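Side-chain contacts in AbiEi antitoxin C-terminal domain-containing protein (PDB 1ZEL), which is of unknown biochemical function but probably binds DNA through a winged-helix, helix-turn-helix region and is related to AbiEi antitoxins: residues A[198-203]-A[262-267]; A[202-207]-A[286-291]. One frame throughout, in Å; residues are numbered along the deposited sequence. Where two conformers were deposited one is given.

Contact 1: residues A[198-203]-A[262-267]; sequences GPWADL and TRFTTA
Trp200 meets Phe264 and Thr266 in an aromatic and methyl contact that joins the start of the short helix 200-203 to strand 262-264, an outer strand of a small mixed sheet, and to the turn that follows it. The two rings form an offset edge-to-face pair: Phe264 turns its edge toward the face of the six-membered ring of Trp200, with the planes at 86° and the centroids 5.6 Å apart. Between the rings, the nearest atoms are Trp200 CH2 and Phe264 CE2, 3.7 Å apart, and CH2 lies near the plane of the phenyl ring. Phe264 has its CG anti to the backbone N (chi1 -155°), and this brings the end of the ring closer to the indole than the direction of its CB would suggest.

At the pyrrole end, Thr266 sends its CG2 methyl obliquely against the indole, 3.6 Å from Trp200 NE1. The chain is bent here by an ST turn, in which Thr265 OG1 accepts a hydrogen bond from Ala267 N at 3.2 Å. Trp200 NE1 donates a hydrogen bond to Pro194 O, and Phe197 adds a further edge-to-face ring. Across the contact itself there is no hydrogen bond: the indole is tied through its N-H to its own side of the fold, and the rest of it is left to join the two segments, presumably through dispersion and weak ring electrostatics.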
loop_
_atom_site.group_PDB
_atom_site.type_symbol
_atom_site.label_atom_id
_atom_site.label_comp_id
_atom_site.label_asym_id
_atom_site.label_seq_id
_atom_site.Cartn_x
_atom_site.Cartn_y
_atom_site.Cartn_z
ATOM N N GLY A 198 8.039 -6.116 -4.978
ATOM C CA GLY A 198 9.455 -5.750 -5.136
ATOM C C GLY A 198 10.445 -6.446 -4.206
ATOM O O GLY A 198 11.317 -7.191 -4.662
ATOM N N PRO A 199 10.322 -6.217 -2.887
ATOM C CA PRO A 199 11.381 -6.716 -1.980
ATOM C C PRO A 199 11.274 -8.206 -1.584
ATOM O O PRO A 199 11.179 -8.553 -0.397
ATOM C CB PRO A 199 11.263 -5.778 -0.778
ATOM C CG PRO A 199 9.768 -5.429 -0.729
ATOM C CD PRO A 199 9.269 -5.465 -2.166
ATOM N N TRP A 200 11.319 -9.091 -2.581
ATOM C CA TRP A 200 11.272 -10.534 -2.308
ATOM C C TRP A 200 12.332 -11.003 -1.317
ATOM O O TRP A 200 12.032 -11.783 -0.416
ATOM C CB TRP A 200 11.365 -11.339 -3.610
ATOM C CG TRP A 200 10.048 -11.435 -4.304
ATOM C CD1 TRP A 200 9.605 -10.646 -5.313
ATOM C CD2 TRP A 200 8.985 -12.335 -3.990
ATOM N NE1 TRP A 200 8.338 -11.018 -5.681
ATOM C CE2 TRP A 200 7.934 -12.061 -4.887
ATOM C CE3 TRP A 200 8.833 -13.368 -3.068
ATOM C CZ2 TRP A 200 6.723 -12.772 -4.875
ATOM C CZ3 TRP A 200 7.634 -14.075 -3.051
ATOM C CH2 TRP A 200 6.600 -13.779 -3.962
ATOM N N ALA A 201 13.559 -10.527 -1.468
ATOM C CA ALA A 201 14.646 -10.952 -0.563
ATOM C C ALA A 201 14.356 -10.531 0.870
ATOM O O ALA A 201 14.748 -11.206 1.810
ATOM C CB ALA A 201 16.016 -10.420 -1.026
ATOM N N ASP A 202 13.653 -9.414 1.028
ATOM C CA ASP A 202 13.252 -8.897 2.332
ATOM C C ASP A 202 12.092 -9.727 2.919
ATOM O O ASP A 202 11.930 -9.828 4.138
ATOM C CB ASP A 202 12.815 -7.442 2.148
ATOM C CG ASP A 202 13.246 -6.541 3.280
ATOM O OD1 ASP A 202 12.368 -5.886 3.847
ATOM O OD2 ASP A 202 14.455 -6.455 3.581
ATOM N N LEU A 203 11.275 -10.300 2.044
ATOM C CA LEU A 203 10.101 -11.051 2.493
ATOM C C LEU A 203 10.439 -12.512 2.808
ATOM O O LEU A 203 9.987 -13.048 3.814
ATOM C CB LEU A 203 8.994 -11.007 1.435
ATOM C CG LEU A 203 7.768 -11.906 1.687
ATOM C CD1 LEU A 203 6.937 -11.375 2.869
ATOM C CD2 LEU A 203 6.933 -11.989 0.449
ATOM N N THR A 262 4.472 -24.587 -13.832
ATOM C CA THR A 262 4.575 -23.138 -13.720
ATOM C C THR A 262 5.916 -22.728 -13.142
ATOM O O THR A 262 6.532 -23.504 -12.405
ATOM C CB THR A 262 3.424 -22.545 -12.849
ATOM O OG1 THR A 262 3.324 -21.138 -13.101
ATOM C CG2 THR A 262 3.705 -22.778 -11.364
ATOM N N ARG A 263 6.381 -21.529 -13.504
ATOM C CA ARG A 263 7.603 -20.979 -12.923
ATOM C C ARG A 263 7.244 -19.969 -11.847
ATOM O O ARG A 263 6.280 -19.219 -11.988
ATOM C CB ARG A 263 8.468 -20.313 -13.997
ATOM C CG ARG A 263 9.232 -21.272 -14.894
ATOM C CD ARG A 263 10.060 -20.493 -15.931
ATOM N NE ARG A 263 10.779 -21.359 -16.870
ATOM C CZ ARG A 263 10.493 -21.480 -18.169
ATOM N NH1 ARG A 263 9.492 -20.795 -18.715
ATOM N NH2 ARG A 263 11.224 -22.283 -18.935
ATOM N N PHE A 264 8.015 -19.969 -10.770
ATOM C CA PHE A 264 7.885 -18.988 -9.719
ATOM C C PHE A 264 9.062 -18.082 -9.946
ATOM O O PHE A 264 10.182 -18.441 -9.631
ATOM C CB PHE A 264 7.956 -19.621 -8.317
ATOM C CG PHE A 264 7.250 -18.802 -7.258
ATOM C CD1 PHE A 264 6.518 -19.408 -6.260
ATOM C CD2 PHE A 264 7.299 -17.406 -7.290
ATOM C CE1 PHE A 264 5.843 -18.638 -5.300
ATOM C CE2 PHE A 264 6.627 -16.638 -6.340
ATOM C CZ PHE A 264 5.892 -17.259 -5.355
ATOM N N THR A 265 8.807 -16.929 -10.551
ATOM C CA THR A 265 9.870 -16.048 -11.009
ATOM C C THR A 265 9.310 -14.629 -11.157
ATOM O O THR A 265 8.125 -14.460 -11.426
ATOM C CB THR A 265 10.470 -16.518 -12.373
ATOM O OG1 THR A 265 11.637 -15.738 -12.674
ATOM C CG2 THR A 265 9.456 -16.364 -13.529
ATOM N N THR A 266 10.163 -13.617 -10.995
ATOM C CA THR A 266 9.746 -12.238 -11.284
ATOM C C THR A 266 10.093 -11.848 -12.722
ATOM O O THR A 266 9.601 -10.831 -13.253
ATOM C CB THR A 266 10.359 -11.224 -10.305
ATOM O OG1 THR A 266 11.765 -11.450 -10.201
ATOM C CG2 THR A 266 9.741 -11.379 -8.934
ATOM N N ALA A 267 10.940 -12.674 -13.338
ATOM C CA ALA A 267 11.378 -12.525 -14.718
ATOM C C ALA A 267 12.260 -13.735 -15.006
ATOM O O ALA A 267 13.374 -13.838 -14.486
ATOM C CB ALA A 267 12.170 -11.201 -14.925
#

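Contact 2: residues A[202-207]-A[286-291]; sequences DLVPHL and ELVVPL
Val204 and Val288 bring the two backbones closest, with 6.4 Å between their CA atoms, where a 3-10 turn passes the first residues of helix 288-296. Val204 points toward that helix and divides its two methyls between Val288 and Leu291, three residues further along. CG1 lies 4.2 Å from Val288 CG1, a loose touch, while CG2 sits 3.9 Å from Leu291 CB. With chi1 at -69°, CG1 lies beside the backbone N and CG2 between N and the carbonyl carbon, which turns each methyl to a different residue of the helix; the valine side chain crosses that of Leu291 at about a right angle.

Val288 CG1 is shared. Beyond Val204 it meets Leu207 CD1 at 3.7 Å, the tightest approach here, the two side chains reaching toward each other tip to tip. Leu207 arrives with CG beside its backbone N and then an extended chi2 (-179°), which carries CD1 out to the far helix.

Val204 belongs to the short 3-10 link between helices 200-203 and 207-212, where His206 N bonds to Leu203 O at 2.8 Å and His206 takes the N-cap position of the second helix. On the other side Leu287 is the N-cap residue, and the carboxylate of Asp285, at the end of strand 283-285, accepts the backbone N-H groups of Leu287, Val288 and Val289. The polar start of the helix is thus served from its own strand, and the surface facing Val204 is purely apolar.

Leu237 of helix 228-240 touches both Leu207 and Val288, while Leu292 and Ile295 continue the C-terminal helix along Val204. The side chain of Leu207 is about 10 Å from the bound sodium ion, whose site includes Asp209 of helix 207-212, the helix that Leu207 begins.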
loop_
_atom_site.group_PDB
_atom_site.type_symbol
_atom_site.label_atom_id
_atom_site.label_comp_id
_atom_site.label_asym_id
_atom_site.label_seq_id
_atom_site.Cartn_x
_atom_site.Cartn_y
_atom_site.Cartn_z
ATOM N N ASP A 202 13.653 -9.414 1.028
ATOM C CA ASP A 202 13.252 -8.897 2.332
ATOM C C ASP A 202 12.092 -9.727 2.919
ATOM O O ASP A 202 11.930 -9.828 4.138
ATOM C CB ASP A 202 12.815 -7.442 2.148
ATOM C CG ASP A 202 13.246 -6.541 3.280
ATOM O OD1 ASP A 202 12.368 -5.886 3.847
ATOM O OD2 ASP A 202 14.455 -6.455 3.581
ATOM N N LEU A 203 11.275 -10.300 2.044
ATOM C CA LEU A 203 10.101 -11.051 2.493
ATOM C C LEU A 203 10.439 -12.512 2.808
ATOM O O LEU A 203 9.987 -13.048 3.814
ATOM C CB LEU A 203 8.994 -11.007 1.435
ATOM C CG LEU A 203 7.768 -11.906 1.687
ATOM C CD1 LEU A 203 6.937 -11.375 2.869
ATOM C CD2 LEU A 203 6.933 -11.989 0.449
ATOM N N VAL A 204 11.226 -13.145 1.940
ATOM C CA VAL A 204 11.337 -14.612 1.956
ATOM C C VAL A 204 11.822 -15.219 3.275
ATOM O O VAL A 204 11.439 -16.343 3.571
ATOM C CB VAL A 204 12.086 -15.226 0.735
ATOM C CG1 VAL A 204 11.252 -15.056 -0.530
ATOM C CG2 VAL A 204 13.494 -14.622 0.547
ATOM N N PRO A 205 12.655 -14.501 4.064
ATOM C CA PRO A 205 13.015 -15.064 5.378
ATOM C C PRO A 205 11.844 -15.155 6.348
ATOM O O PRO A 205 11.934 -15.872 7.348
ATOM C CB PRO A 205 14.036 -14.053 5.917
ATOM C CG PRO A 205 14.597 -13.418 4.681
ATOM C CD PRO A 205 13.364 -13.224 3.845
ATOM N N HIS A 206 10.759 -14.439 6.058
ATOM C CA HIS A 206 9.597 -14.342 6.962
ATOM C C HIS A 206 8.335 -15.013 6.427
ATOM O O HIS A 206 7.247 -14.697 6.875
ATOM C CB HIS A 206 9.303 -12.867 7.300
ATOM C CG HIS A 206 10.531 -12.101 7.688
ATOM N ND1 HIS A 206 11.403 -12.547 8.658
ATOM C CD2 HIS A 206 11.056 -10.951 7.211
ATOM C CE1 HIS A 206 12.408 -11.697 8.766
ATOM N NE2 HIS A 206 12.215 -10.713 7.906
ATOM N N LEU A 207 8.475 -15.929 5.471
ATOM C CA LEU A 207 7.324 -16.687 4.979
ATOM C C LEU A 207 6.653 -17.494 6.070
ATOM O O LEU A 207 5.441 -17.639 6.050
ATOM C CB LEU A 207 7.713 -17.620 3.814
ATOM C CG LEU A 207 8.081 -16.930 2.506
ATOM C CD1 LEU A 207 8.413 -17.982 1.483
ATOM C CD2 LEU A 207 6.884 -16.061 2.017
ATOM N N GLU A 286 12.275 -20.398 -9.209
ATOM C CA GLU A 286 13.459 -19.625 -9.582
ATOM C C GLU A 286 13.661 -18.432 -8.661
ATOM O O GLU A 286 14.578 -17.612 -8.845
ATOM C CB GLU A 286 13.332 -19.176 -11.032
ATOM C CG GLU A 286 13.144 -20.350 -11.959
ATOM C CD GLU A 286 12.981 -19.982 -13.415
ATOM O OE1 GLU A 286 12.875 -18.777 -13.745
ATOM O OE2 GLU A 286 12.969 -20.922 -14.241
ATOM N N LEU A 287 12.844 -18.374 -7.619
ATOM C CA LEU A 287 12.763 -17.178 -6.804
ATOM C C LEU A 287 12.928 -17.394 -5.305
ATOM O O LEU A 287 13.828 -16.835 -4.711
ATOM C CB LEU A 287 11.448 -16.448 -7.091
ATOM C CG LEU A 287 11.047 -15.232 -6.250
ATOM C CD1 LEU A 287 11.982 -14.078 -6.512
ATOM C CD2 LEU A 287 9.632 -14.872 -6.657
ATOM N N VAL A 288 12.036 -18.162 -4.696
ATOM C CA VAL A 288 11.972 -18.227 -3.247
ATOM C C VAL A 288 13.231 -18.898 -2.680
ATOM O O VAL A 288 14.018 -18.245 -1.984
ATOM C CB VAL A 288 10.664 -18.884 -2.773
ATOM C CG1 VAL A 288 10.673 -19.125 -1.263
ATOM C CG2 VAL A 288 9.464 -17.980 -3.148
ATOM N N VAL A 289 13.450 -20.169 -3.020
ATOM C CA VAL A 289 14.659 -20.891 -2.561
ATOM C C VAL A 289 15.981 -20.273 -3.091
ATOM O O VAL A 289 16.908 -20.022 -2.312
ATOM C CB VAL A 289 14.521 -22.427 -2.764
ATOM C CG1 VAL A 289 15.728 -23.171 -2.204
ATOM C CG2 VAL A 289 13.274 -22.916 -2.055
ATOM N N PRO A 290 16.055 -19.948 -4.390
ATOM C CA PRO A 290 17.244 -19.227 -4.878
ATOM C C PRO A 290 17.612 -17.921 -4.137
ATOM O O PRO A 290 18.808 -17.653 -3.941
ATOM C CB PRO A 290 16.882 -18.919 -6.335
ATOM C CG PRO A 290 15.937 -19.997 -6.694
ATOM C CD PRO A 290 15.106 -20.214 -5.487
ATOM N N LEU A 291 16.621 -17.107 -3.749
ATOM C CA LEU A 291 16.885 -15.955 -2.879
ATOM C C LEU A 291 17.363 -16.367 -1.497
ATOM O O LEU A 291 18.287 -15.755 -0.972
ATOM C CB LEU A 291 15.665 -15.047 -2.701
ATOM C CG LEU A 291 15.339 -14.131 -3.873
ATOM C CD1 LEU A 291 14.088 -13.356 -3.568
ATOM C CD2 LEU A 291 16.498 -13.183 -4.222
#

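In the fold
Contact 1 uses helix 200-203, contact 2 the 3-10 turn and helix start that follow it, and their centres lie about 7 Å apart. Contact 1 reaches strand 262-264 at the sheet's edge and the turn after it, contact 2 the helix that leaves the sheet. Each is mostly buried, but contact 1 runs out to the surface at its threonine, whereas none of the touching residues in contact 2 is exposed. Their chemistry differs accordingly: crossed aromatic rings and a threonine methyl on the indole, branched aliphatic chains against the helix. They also meet directly, as Trp200 CB packs 3.4 Å from Leu291 CD1 and Phe264 O probably accepts the N-H of Glu286.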